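Local coordinates for carbohydrate binding protein (Flavobacterium johnsoniae, PDB 3HZB) that binds calcium through a betagamma-crystallin domain, part of a longer protein that is probably involved in carbohydrate binding, at residues 33-45 / 66-80. Numbering follows the deposited sequence.
Sequences VLNDDISSLRITQ and SDNSCLNTTWNDKVS. With CA (calcium ion), chain M; CA (calcium ion), chain L; CA (calcium ion), chain K.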
ATOM      1  N   VAL B  33      15.016  14.384  -0.925  1.00 12.81           N
ATOM      2  CA  VAL B  33      13.677  14.551  -1.480  1.00 13.32           C
ATOM      3  C   VAL B  33      13.438  16.031  -1.762  1.00 13.12           C
ATOM      4  O   VAL B  33      13.633  16.874  -0.888  1.00 13.18           O
ATOM      5  CB  VAL B  33      12.609  14.024  -0.496  1.00 13.74           C
ATOM      6  CG1 VAL B  33      11.212  14.238  -1.066  1.00 14.72           C
ATOM      7  CG2 VAL B  33      12.852  12.544  -0.223  1.00 14.69           C
ATOM      8  N   LEU B  34      13.009  16.339  -2.983  1.00 12.24           N
ATOM      9  CA  LEU B  34      12.776  17.719  -3.401  1.00 12.50           C
ATOM     10  C   LEU B  34      11.361  18.251  -3.221  1.00 12.55           C
ATOM     11  O   LEU B  34      10.394  17.496  -3.112  1.00 13.43           O
ATOM     12  CB  LEU B  34      13.164  17.884  -4.872  1.00 12.93           C
ATOM     13  CG  LEU B  34      14.638  17.717  -5.245  1.00 13.05           C
ATOM     14  CD1 LEU B  34      14.765  17.511  -6.751  1.00 13.69           C
ATOM     15  CD2 LEU B  34      15.423  18.947  -4.801  1.00 13.67           C
ATOM     16  N   ASN B  35      11.266  19.575  -3.209  1.00 12.87           N
ATOM     17  CA  ASN B  35      10.002  20.281  -3.081  1.00 12.01           C
ATOM     18  C   ASN B  35       9.201  20.078  -4.370  1.00 12.05           C
ATOM     19  O   ASN B  35       9.793  19.898  -5.435  1.00 14.13           O
ATOM     20  CB  ASN B  35      10.280  21.772  -2.884  1.00 12.24           C
ATOM     21  CG  ASN B  35       9.020  22.574  -2.680  1.00 13.10           C
ATOM     22  OD1 ASN B  35       8.705  23.481  -3.458  1.00 14.95           O
ATOM     23  ND2 ASN B  35       8.289  22.248  -1.627  1.00 10.63           N
ATOM     24  N   ASP B  36       7.869  20.096  -4.272  1.00 11.97           N
ATOM     25  CA  ASP B  36       6.994  19.945  -5.441  1.00 12.51           C
ATOM     26  C   ASP B  36       7.558  18.896  -6.386  1.00 11.45           C
ATOM     27  O   ASP B  36       7.735  19.158  -7.574  1.00 11.65           O
ATOM     28  CB  ASP B  36       6.886  21.279  -6.190  1.00 13.24           C
ATOM     29  CG  ASP B  36       6.203  22.348  -5.375  1.00 13.99           C
ATOM     30  OD1 ASP B  36       5.791  22.028  -4.247  1.00 12.76           O
ATOM     31  OD2 ASP B  36       6.072  23.497  -5.854  1.00 13.48           O
ATOM     32  N   ASP B  37       7.820  17.705  -5.859  1.00 12.16           N
ATOM     33  CA  ASP B  37       8.446  16.655  -6.656  1.00 13.40           C
ATOM     34  C   ASP B  37       7.900  15.246  -6.428  1.00 12.92           C
ATOM     35  O   ASP B  37       7.976  14.409  -7.316  1.00 12.89           O
ATOM     36  CB  ASP B  37       9.952  16.669  -6.359  1.00 14.70           C
ATOM     37  CG  ASP B  37      10.768  15.882  -7.368  1.00 17.13           C
ATOM     38  OD1 ASP B  37      11.584  15.044  -6.937  1.00 19.95           O
ATOM     39  OD2 ASP B  37      10.612  16.113  -8.583  1.00 17.77           O
ATOM     40  N   ILE B  38       7.369  14.965  -5.244  1.00 11.51           N
ATOM     41  CA  ILE B  38       6.851  13.628  -4.966  1.00 12.47           C
ATOM     42  C   ILE B  38       5.665  13.262  -5.860  1.00 12.63           C
ATOM     43  O   ILE B  38       4.791  14.094  -6.113  1.00 14.09           O
ATOM     44  CB  ILE B  38       6.453  13.501  -3.475  1.00 11.72           C
ATOM     45  CG1 ILE B  38       7.703  13.662  -2.603  1.00 15.83           C
ATOM     46  CG2 ILE B  38       5.794  12.149  -3.215  1.00 15.08           C
ATOM     47  CD1 ILE B  38       7.417  13.751  -1.105  1.00 16.28           C
ATOM     48  N   SER B  39       5.646  12.019  -6.347  1.00 13.14           N
ATOM     49  CA  SER B  39       4.567  11.551  -7.220  1.00 13.59           C
ATOM     50  C   SER B  39       3.863  10.270  -6.782  1.00 13.29           C
ATOM     51  O   SER B  39       2.747   9.998  -7.215  1.00 14.26           O
ATOM     52  CB  SER B  39       5.081  11.371  -8.643  1.00 12.79           C
ATOM     53  OG  SER B  39       5.276  12.631  -9.241  1.00 10.97           O
ATOM     54  N   SER B  40       4.516   9.466  -5.955  1.00 13.08           N
ATOM     55  CA  SER B  40       3.876   8.249  -5.466  1.00 12.96           C
ATOM     56  C   SER B  40       4.417   7.921  -4.083  1.00 13.59           C
ATOM     57  O   SER B  40       5.471   8.428  -3.683  1.00 13.73           O
ATOM     58  CB  SER B  40       4.085   7.071  -6.440  1.00 13.55           C
ATOM     59  OG  SER B  40       5.443   6.701  -6.582  1.00 14.83           O
ATOM     60  N   LEU B  41       3.679   7.099  -3.344  1.00 12.61           N
ATOM     61  CA  LEU B  41       4.087   6.730  -1.995  1.00 13.80           C
ATOM     62  C   LEU B  41       3.654   5.333  -1.604  1.00 12.33           C
ATOM     63  O   LEU B  41       2.563   4.892  -1.947  1.00 12.99           O
ATOM     64  CB  LEU B  41       3.478   7.670  -0.951  1.00 14.06           C
ATOM     65  CG  LEU B  41       3.540   9.190  -1.007  1.00 16.79           C
ATOM     66  CD1 LEU B  41       2.538   9.726  -2.020  1.00 14.48           C
ATOM     67  CD2 LEU B  41       3.200   9.723   0.380  1.00 15.11           C
ATOM     68  N   ARG B  42       4.519   4.643  -0.873  1.00 13.17           N
ATOM     69  CA  ARG B  42       4.182   3.327  -0.360  1.00 14.28           C
ATOM     70  C   ARG B  42       3.948   3.590   1.118  1.00 15.19           C
ATOM     71  O   ARG B  42       4.724   4.300   1.759  1.00 13.64           O
ATOM     72  CB  ARG B  42       5.338   2.340  -0.517  1.00 15.19           C
ATOM     73  CG  ARG B  42       5.486   1.733  -1.902  1.00 15.04           C
ATOM     74  CD  ARG B  42       6.652   0.760  -1.914  1.00 17.22           C
ATOM     75  NE  ARG B  42       6.955   0.255  -3.250  1.00 18.26           N
ATOM     76  CZ  ARG B  42       6.309  -0.743  -3.845  1.00 18.18           C
ATOM     77  NH1 ARG B  42       5.310  -1.362  -3.226  1.00 18.06           N
ATOM     78  NH2 ARG B  42       6.665  -1.123  -5.067  1.00 18.04           N
ATOM     79  N   ILE B  43       2.870   3.049   1.661  1.00 15.85           N
ATOM     80  CA  ILE B  43       2.608   3.253   3.072  1.00 16.32           C
ATOM     81  C   ILE B  43       2.290   1.949   3.781  1.00 16.27           C
ATOM     82  O   ILE B  43       1.338   1.240   3.439  1.00 14.79           O
ATOM     83  CB  ILE B  43       1.499   4.317   3.279  1.00 18.71           C
ATOM     84  CG1 ILE B  43       0.649   3.969   4.494  1.00 19.48           C
ATOM     85  CG2 ILE B  43       0.706   4.502   2.008  1.00 21.91           C
ATOM     86  CD1 ILE B  43      -0.363   5.013   4.802  1.00 22.21           C
ATOM     87  N   THR B  44       3.131   1.622   4.756  1.00 16.18           N
ATOM     88  CA  THR B  44       2.979   0.398   5.522  1.00 16.48           C
ATOM     89  C   THR B  44       1.736   0.440   6.396  1.00 17.25           C
ATOM     90  O   THR B  44       1.448   1.438   7.060  1.00 15.75           O
ATOM     91  CB  THR B  44       4.223   0.143   6.402  1.00 17.00           C
ATOM     92  OG1 THR B  44       5.367  -0.041   5.556  1.00 18.37           O
ATOM     93  CG2 THR B  44       4.029  -1.102   7.265  1.00 16.72           C
ATOM     94  N   GLN B  45       0.993  -0.658   6.372  1.00 17.00           N
ATOM     95  CA  GLN B  45      -0.220  -0.783   7.160  1.00 18.61           C
ATOM     96  C   GLN B  45       0.062  -0.366   8.599  1.00 16.39           C
ATOM     97  O   GLN B  45       1.095  -0.731   9.170  1.00 16.70           O
ATOM     98  CB  GLN B  45      -0.695  -2.232   7.135  1.00 20.29           C
ATOM     99  CG  GLN B  45      -2.091  -2.449   7.668  1.00 25.26           C
ATOM    100  CD  GLN B  45      -2.423  -3.922   7.751  1.00 28.33           C
ATOM    101  OE1 GLN B  45      -2.048  -4.701   6.872  1.00 29.22           O
ATOM    102  NE2 GLN B  45      -3.132  -4.313   8.803  1.00 31.64           N
ATOM    103  N   SER B  66      -2.790   4.420   2.264  1.00 16.12           N
ATOM    104  CA  SER B  66      -2.579   3.193   1.499  1.00 15.92           C
ATOM    105  C   SER B  66      -1.742   3.603   0.291  1.00 15.18           C
ATOM    106  O   SER B  66      -1.768   4.768  -0.110  1.00 14.68           O
ATOM    107  CB  SER B  66      -3.917   2.588   1.050  1.00 15.91           C
ATOM    108  OG  SER B  66      -4.627   3.469   0.197  1.00 13.94           O
ATOM    109  N   ASP B  67      -0.983   2.665  -0.270  1.00 15.71           N
ATOM    110  CA  ASP B  67      -0.131   2.967  -1.418  1.00 14.32           C
ATOM    111  C   ASP B  67      -0.866   3.779  -2.479  1.00 15.23           C
ATOM    112  O   ASP B  67      -1.999   3.457  -2.844  1.00 13.16           O
ATOM    113  CB  ASP B  67       0.388   1.677  -2.071  1.00 14.52           C
ATOM    114  CG  ASP B  67       1.245   0.850  -1.143  1.00 14.98           C
ATOM    115  OD1 ASP B  67       1.741   1.398  -0.137  1.00 14.06           O
ATOM    116  OD2 ASP B  67       1.439  -0.354  -1.427  1.00 17.57           O
ATOM    117  N   ASN B  68      -0.215   4.832  -2.966  1.00 14.77           N
ATOM    118  CA  ASN B  68      -0.785   5.681  -4.009  1.00 14.75           C
ATOM    119  C   ASN B  68       0.257   5.700  -5.121  1.00 15.56           C
ATOM    120  O   ASN B  68       1.334   6.273  -4.966  1.00 12.98           O
ATOM    121  CB  ASN B  68      -1.020   7.098  -3.487  1.00 16.31           C
ATOM    122  CG  ASN B  68      -1.824   7.947  -4.451  1.00 16.57           C
ATOM    123  OD1 ASN B  68      -1.477   8.070  -5.626  1.00 16.51           O
ATOM    124  ND2 ASN B  68      -2.904   8.539  -3.958  1.00 17.36           N
ATOM    125  N   SER B  69      -0.071   5.066  -6.240  1.00 14.65           N
ATOM    126  CA  SER B  69       0.855   4.961  -7.361  1.00 13.84           C
ATOM    127  C   SER B  69       1.049   6.219  -8.201  1.00 14.58           C
ATOM    128  O   SER B  69       1.968   6.277  -9.013  1.00 15.70           O
ATOM    129  CB  SER B  69       0.418   3.818  -8.281  1.00 14.01           C
ATOM    130  OG  SER B  69      -0.863   4.088  -8.823  1.00 14.46           O
ATOM    131  N   CYS B  70       0.201   7.223  -8.019  1.00 14.93           N
ATOM    132  CA  CYS B  70       0.336   8.445  -8.805  1.00 16.16           C
ATOM    133  C   CYS B  70      -0.604   9.510  -8.264  1.00 16.88           C
ATOM    134  O   CYS B  70      -1.813   9.456  -8.494  1.00 16.04           O
ATOM    135  CB  CYS B  70      -0.003   8.143 -10.266  1.00 20.34           C
ATOM    136  SG  CYS B  70       0.779   9.173 -11.559  1.00 26.21           S
ATOM    137  N   LEU B  71      -0.046  10.468  -7.530  1.00 14.73           N
ATOM    138  CA  LEU B  71      -0.846  11.541  -6.958  1.00 15.16           C
ATOM    139  C   LEU B  71      -1.621  12.260  -8.053  1.00 15.19           C
ATOM    140  O   LEU B  71      -1.168  12.335  -9.197  1.00 14.36           O
ATOM    141  CB  LEU B  71       0.057  12.529  -6.223  1.00 13.11           C
ATOM    142  CG  LEU B  71       0.811  11.908  -5.040  1.00 13.66           C
ATOM    143  CD1 LEU B  71       1.806  12.912  -4.482  1.00 14.17           C
ATOM    144  CD2 LEU B  71      -0.179  11.468  -3.970  1.00 13.00           C
ATOM    145  N   ASN B  72      -2.787  12.790  -7.704  1.00 18.04           N
ATOM    146  CA  ASN B  72      -3.612  13.487  -8.682  1.00 19.07           C
ATOM    147  C   ASN B  72      -3.070  14.874  -9.012  1.00 20.84           C
ATOM    148  O   ASN B  72      -2.040  15.294  -8.480  1.00 20.19           O
ATOM    149  CB  ASN B  72      -5.063  13.566  -8.188  1.00 20.00           C
ATOM    150  CG  ASN B  72      -5.209  14.349  -6.900  1.00 20.07           C
ATOM    151  OD1 ASN B  72      -6.239  14.262  -6.228  1.00 23.79           O
ATOM    152  ND2 ASN B  72      -4.194  15.129  -6.555  1.00 16.88           N
ATOM    153  N   THR B  73      -3.767  15.578  -9.898  1.00 21.58           N
ATOM    154  CA  THR B  73      -3.356  16.909 -10.328  1.00 22.50           C
ATOM    155  C   THR B  73      -3.190  17.905  -9.186  1.00 20.92           C
ATOM    156  O   THR B  73      -2.371  18.818  -9.268  1.00 20.59           O
ATOM    157  CB  THR B  73      -4.364  17.499 -11.329  1.00 23.06           C
ATOM    158  OG1 THR B  73      -4.527  16.594 -12.426  1.00 26.50           O
ATOM    159  CG2 THR B  73      -3.870  18.838 -11.853  1.00 26.28           C
ATOM    160  N   THR B  74      -3.976  17.732  -8.131  1.00 20.10           N
ATOM    161  CA  THR B  74      -3.920  18.627  -6.985  1.00 19.62           C
ATOM    162  C   THR B  74      -2.697  18.386  -6.107  1.00 18.30           C
ATOM    163  O   THR B  74      -2.184  19.315  -5.480  1.00 16.03           O
ATOM    164  CB  THR B  74      -5.183  18.481  -6.106  1.00 22.29           C
ATOM    165  OG1 THR B  74      -6.346  18.794  -6.881  1.00 25.88           O
ATOM    166  CG2 THR B  74      -5.121  19.423  -4.913  1.00 22.72           C
ATOM    167  N   TRP B  75      -2.218  17.147  -6.073  1.00 16.22           N
ATOM    168  CA  TRP B  75      -1.083  16.832  -5.219  1.00 16.50           C
ATOM    169  C   TRP B  75       0.222  16.419  -5.867  1.00 15.40           C
ATOM    170  O   TRP B  75       1.262  16.438  -5.212  1.00 15.20           O
ATOM    171  CB  TRP B  75      -1.493  15.773  -4.199  1.00 15.98           C
ATOM    172  CG  TRP B  75      -2.420  16.336  -3.192  1.00 18.02           C
ATOM    173  CD1 TRP B  75      -3.785  16.317  -3.227  1.00 16.55           C
ATOM    174  CD2 TRP B  75      -2.054  17.083  -2.031  1.00 16.87           C
ATOM    175  NE1 TRP B  75      -4.294  17.010  -2.153  1.00 18.51           N
ATOM    176  CE2 TRP B  75      -3.253  17.492  -1.403  1.00 17.02           C
ATOM    177  CE3 TRP B  75      -0.828  17.450  -1.458  1.00 16.71           C
ATOM    178  CZ2 TRP B  75      -3.261  18.250  -0.229  1.00 17.59           C
ATOM    179  CZ3 TRP B  75      -0.836  18.206  -0.288  1.00 15.32           C
ATOM    180  CH2 TRP B  75      -2.046  18.596   0.313  1.00 17.98           C
ATOM    181  N   ASN B  76       0.184  16.045  -7.140  1.00 15.56           N
ATOM    182  CA  ASN B  76       1.408  15.631  -7.812  1.00 15.53           C
ATOM    183  C   ASN B  76       2.358  16.811  -7.986  1.00 15.43           C
ATOM    184  O   ASN B  76       1.961  17.872  -8.465  1.00 15.17           O
ATOM    185  CB  ASN B  76       1.100  15.027  -9.178  1.00 17.19           C
ATOM    186  CG  ASN B  76       2.337  14.491  -9.851  1.00 19.92           C
ATOM    187  OD1 ASN B  76       3.013  13.616  -9.311  1.00 19.22           O
ATOM    188  ND2 ASN B  76       2.651  15.018 -11.029  1.00 22.29           N
ATOM    189  N   ASP B  77       3.614  16.615  -7.596  1.00 14.38           N
ATOM    190  CA  ASP B  77       4.623  17.666  -7.697  1.00 14.80           C
ATOM    191  C   ASP B  77       4.188  18.930  -6.971  1.00 14.67           C
ATOM    192  O   ASP B  77       4.426  20.037  -7.451  1.00 14.27           O
ATOM    193  CB  ASP B  77       4.901  18.000  -9.165  1.00 13.96           C
ATOM    194  CG  ASP B  77       5.499  16.837  -9.915  1.00 14.80           C
ATOM    195  OD1 ASP B  77       6.057  15.949  -9.245  1.00 13.14           O
ATOM    196  OD2 ASP B  77       5.427  16.812 -11.162  1.00 13.87           O
ATOM    197  N   LYS B  78       3.555  18.761  -5.814  1.00 14.05           N
ATOM    198  CA  LYS B  78       3.082  19.894  -5.036  1.00 13.44           C
ATOM    199  C   LYS B  78       3.385  19.764  -3.544  1.00 13.27           C
ATOM    200  O   LYS B  78       3.242  20.720  -2.803  1.00 13.48           O
ATOM    201  CB  LYS B  78       1.566  20.062  -5.215  1.00 16.88           C
ATOM    202  CG  LYS B  78       1.125  20.469  -6.611  1.00 18.72           C
ATOM    203  CD  LYS B  78       1.608  21.868  -6.948  1.00 22.24           C
ATOM    204  CE  LYS B  78       1.138  22.312  -8.325  1.00 24.84           C
ATOM    205  NZ  LYS B  78       1.714  23.643  -8.677  1.00 29.62           N
ATOM    206  N   VAL B  79       3.796  18.588  -3.091  1.00 12.98           N
ATOM    207  CA  VAL B  79       4.067  18.409  -1.667  1.00 12.62           C
ATOM    208  C   VAL B  79       5.303  19.174  -1.196  1.00 12.46           C
ATOM    209  O   VAL B  79       6.374  19.077  -1.805  1.00 11.22           O
ATOM    210  CB  VAL B  79       4.209  16.909  -1.326  1.00 11.35           C
ATOM    211  CG1 VAL B  79       4.564  16.734   0.147  1.00 14.14           C
ATOM    212  CG2 VAL B  79       2.894  16.192  -1.631  1.00 12.79           C
ATOM    213  N   SER B  80       5.141  19.939  -0.115  1.00 11.16           N
ATOM    214  CA  SER B  80       6.230  20.736   0.452  1.00 10.64           C
ATOM    215  C   SER B  80       6.617  20.349   1.872  1.00 11.66           C
ATOM    216  O   SER B  80       7.675  20.744   2.363  1.00 12.05           O
ATOM    217  CB  SER B  80       5.880  22.219   0.400  1.00 12.58           C
ATOM    218  OG  SER B  80       5.959  22.680  -0.932  1.00 12.94           O
TER
HETATM  219 CA    CA M 108       4.125  23.095  -2.667  1.00 14.02          CA
HETATM  220 CA    CA L 107       7.416  13.844  -9.660  1.00 13.88          CA
HETATM  221 CA    CA K 117       1.591  -0.919   1.592  1.00 17.07          CA
HETATM  222  O   HOH W   1       7.675  16.872  -3.037  1.00 11.94           O
HETATM  223  O   HOH W   2       6.302  25.053  -2.626  1.00 21.92           O
HETATM  224  O   HOH W   3       9.406  15.245 -10.567  1.00 16.08           O
HETATM  225  O   HOH W   4       3.957  16.002  -4.496  1.00 12.23           O
HETATM  226  O   HOH W   5       3.901  -1.274  -0.722  1.00 14.46           O
HETATM  227  O   HOH W   6       4.354  -0.590   2.314  1.00 19.11           O
HETATM  228  O   HOH W   7       6.146  14.429 -11.892  1.00 17.30           O
HETATM  229  O   HOH W   8       7.834  12.411 -11.994  1.00 27.15           O
HETATM  230  O   HOH W   9       1.706  23.525  -3.668  1.00 16.69           O
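Asp36 and Asp77 reach across the contact, each supplying a carboxylate oxygen to a calcium site built largely on the other's loop. OD1 of Asp36 lies 2.5 Å from the calcium ion also held by Lys78 O and Ser80 OG; OD1 of Asp77 lies 2.5 Å from the one held by Asp37 O and Ser39 OG. Matching first torsions (chi1 -65° and -64°) set both carboxylates beside their own backbone N, one oxygen of each on metal. The loops carry the paired N/D-N/D-X-X-S/T-S calcium motif of betagamma-crystallins, Asn35 to Ser40 forming one copy; Gln53 O and Lys7 O, respectively, add ligands to the two ions. In the second copy, Asn76 OD1 accepts a very short 2.5 Å bond from Ser39 OG, while the same hydroxyl oxygen binds calcium.

Packing is tightest where Leu71 points into the contact: its CD2 meets Leu41 CD1 at 3.8 Å, the side chains crossing near a right angle, while its N donates to Ser39 O at 2.8 Å. Leu41 and Asn68 form a single antiparallel hydrogen-bonded bridge. One water joins Ile38 O, Trp75 O and Val79 N.

The partly exposed Arg42 end is looser: its guanidinium stands 81° from the Asp67 carboxylate plane, a water bridges the 4.4 Å between NH1 and Asp67 OD2, and Asn65 of the second subunit is its stronger partner. Asp67 OD1 accepts from Ile43 N at 2.7 Å and, with Ile43 O, binds a third calcium ion through longer bonds (Asp67 OD1 to calcium 2.9 Å), shared with Ile43 and Asp67 of the second subunit.

Strand 40-43 edges its sheet beside strand 3-6, whose Val5 touches Ile38 and Leu41; Leu51 of strand 47-52, in the other sheet, packs against Leu41, Trp75 and Val79, and the Cys9-Cys70 disulfide ties down the later loop.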